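Local coordinates for uncharacterized protein (Jannaschia sp. CCS1, PDB 2PYQ) that is of unknown function but belongs to the DUF2853 family and forms a small, mainly helical, one-chain assembly, at residues M26-L29 and E30-K34. Numbering follows the deposited sequence.
Sequences MALL and EKVTK
The Lys31 side chain runs back past the carbonyl oxygen of Ala27, one turn earlier in the same alpha-helix. Lys31 CB sits 3.4 Å from Leu28 O. Lys31 CG swings back toward the start of the helix because it stands anti to the carbonyl carbon (chi1 -63°), and it comes to 3.3 Å from Ala27 O. Lys31 CD and CE run on past Ala27 O, both at 3.6 Å. The chain stays extended to NZ, which forms a salt bridge with the C-terminal carboxylate of Gly114.

Ala27 O also accepts the backbone N-H of Lys31, one of a run of i to i+4 bonds that begins with Glu30 N to Met26 O. Leu29 O takes two donors from Thr33. Thr33 N lies 2.9 Å from Leu29 O on one face of the carbonyl plane; Thr33 OG1 lies 2.8 Å from Leu29 O on the other face, 36° out of that plane. The hydroxyl is turned back by chi1 of -61°. A threonine hydroxyl bonded to the i-4 carbonyl is a familiar feature of alpha-helices. A valine here would probably leave Leu29 O with the backbone N-H alone and place a methyl against a polar atom. Leu28 CD1 rests 4.2 Å from Val32 CG2. Lys34 NZ meets Glu30 OE2 at 3.2 Å in a salt bridge, from above the carboxylate plane.

Helix 26-36 packs against two others through adjacent faces: Met26 (modelled as selenomethionine), Glu30 and Thr33 touch helix 4-18, while Leu28, Leu29 and Val32 meet helix 96-106, with Tyr113 against Leu28, Lys31 and Val32.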
loop_
_atom_site.group_PDB
_atom_site.type_symbol
_atom_site.label_atom_id
_atom_site.label_comp_id
_atom_site.label_asym_id
_atom_site.label_seq_id
_atom_site.Cartn_x
_atom_site.Cartn_y
_atom_site.Cartn_z
HETATM N N MSE A 26 4.858 -12.591 0.921
HETATM C CA MSE A 26 5.517 -12.245 -0.355
HETATM C C MSE A 26 4.657 -12.512 -1.588
HETATM O O MSE A 26 4.710 -11.748 -2.555
HETATM C CB MSE A 26 6.879 -12.954 -0.499
HETATM C CG MSE A 26 7.903 -12.531 0.558
HETATM SE SE MSE A 26 8.327 -10.630 0.568
HETATM C CE MSE A 26 9.126 -10.475 -1.138
ATOM N N ALA A 27 3.892 -13.606 -1.542
ATOM C CA ALA A 27 2.990 -13.949 -2.646
ATOM C C ALA A 27 1.970 -12.829 -2.822
ATOM O O ALA A 27 1.774 -12.370 -3.926
ATOM C CB ALA A 27 2.299 -15.272 -2.368
ATOM N N LEU A 28 1.361 -12.364 -1.731
ATOM C CA LEU A 28 0.410 -11.250 -1.815
ATOM C C LEU A 28 1.093 -9.963 -2.258
ATOM O O LEU A 28 0.560 -9.234 -3.104
ATOM C CB LEU A 28 -0.305 -11.044 -0.481
ATOM C CG LEU A 28 -1.349 -9.928 -0.431
ATOM C CD1 LEU A 28 -2.445 -10.145 -1.466
ATOM C CD2 LEU A 28 -1.879 -9.766 0.986
ATOM N N LEU A 29 2.229 -9.652 -1.642
ATOM C CA LEU A 29 2.975 -8.442 -1.983
ATOM C C LEU A 29 3.291 -8.374 -3.480
ATOM O O LEU A 29 3.150 -7.318 -4.081
ATOM C CB LEU A 29 4.270 -8.334 -1.151
ATOM C CG LEU A 29 5.088 -7.047 -1.333
ATOM C CD1 LEU A 29 4.269 -5.733 -1.050
ATOM C CD2 LEU A 29 6.322 -7.139 -0.415
ATOM N N GLU A 30 3.678 -9.492 -4.068
ATOM C CA GLU A 30 3.917 -9.538 -5.530
ATOM C C GLU A 30 2.639 -9.227 -6.354
ATOM O O GLU A 30 2.710 -8.460 -7.324
ATOM C CB GLU A 30 4.537 -10.889 -5.951
ATOM C CG GLU A 30 4.725 -11.082 -7.452
ATOM C CD GLU A 30 5.588 -10.003 -8.079
ATOM O OE1 GLU A 30 6.750 -9.952 -7.674
ATOM O OE2 GLU A 30 5.125 -9.224 -8.965
ATOM N N LYS A 31 1.498 -9.773 -5.933
ATOM C CA LYS A 31 0.202 -9.538 -6.601
ATOM C C LYS A 31 -0.194 -8.064 -6.505
ATOM O O LYS A 31 -0.690 -7.485 -7.475
ATOM C CB LYS A 31 -0.872 -10.446 -5.989
ATOM C CG LYS A 31 -0.582 -11.921 -6.184
ATOM C CD LYS A 31 -1.485 -12.829 -5.394
ATOM C CE LYS A 31 -0.945 -14.259 -5.371
ATOM N NZ LYS A 31 -1.748 -15.160 -4.517
ATOM N N VAL A 32 -0.008 -7.472 -5.318
ATOM C CA VAL A 32 -0.295 -6.037 -5.101
ATOM C C VAL A 32 0.612 -5.158 -5.980
ATOM O O VAL A 32 0.168 -4.179 -6.569
ATOM C CB VAL A 32 -0.151 -5.634 -3.587
ATOM C CG1 VAL A 32 -0.302 -4.130 -3.414
ATOM C CG2 VAL A 32 -1.183 -6.361 -2.774
ATOM N N THR A 33 1.881 -5.539 -6.062
ATOM C CA THR A 33 2.863 -4.810 -6.855
ATOM C C THR A 33 2.513 -4.849 -8.338
ATOM O O THR A 33 2.593 -3.818 -9.013
ATOM C CB THR A 33 4.277 -5.330 -6.571
ATOM O OG1 THR A 33 4.561 -5.121 -5.172
ATOM C CG2 THR A 33 5.313 -4.597 -7.422
ATOM N N LYS A 34 2.100 -6.019 -8.835
ATOM C CA LYS A 34 1.642 -6.136 -10.226
ATOM C C LYS A 34 0.514 -5.141 -10.503
ATOM O O LYS A 34 0.561 -4.418 -11.523
ATOM C CB LYS A 34 1.192 -7.557 -10.570
ATOM C CG LYS A 34 2.319 -8.530 -10.793
ATOM C CD LYS A 34 1.827 -9.755 -11.556
ATOM C CE LYS A 34 2.951 -10.722 -11.949
ATOM N NZ LYS A 34 3.566 -11.396 -10.731
#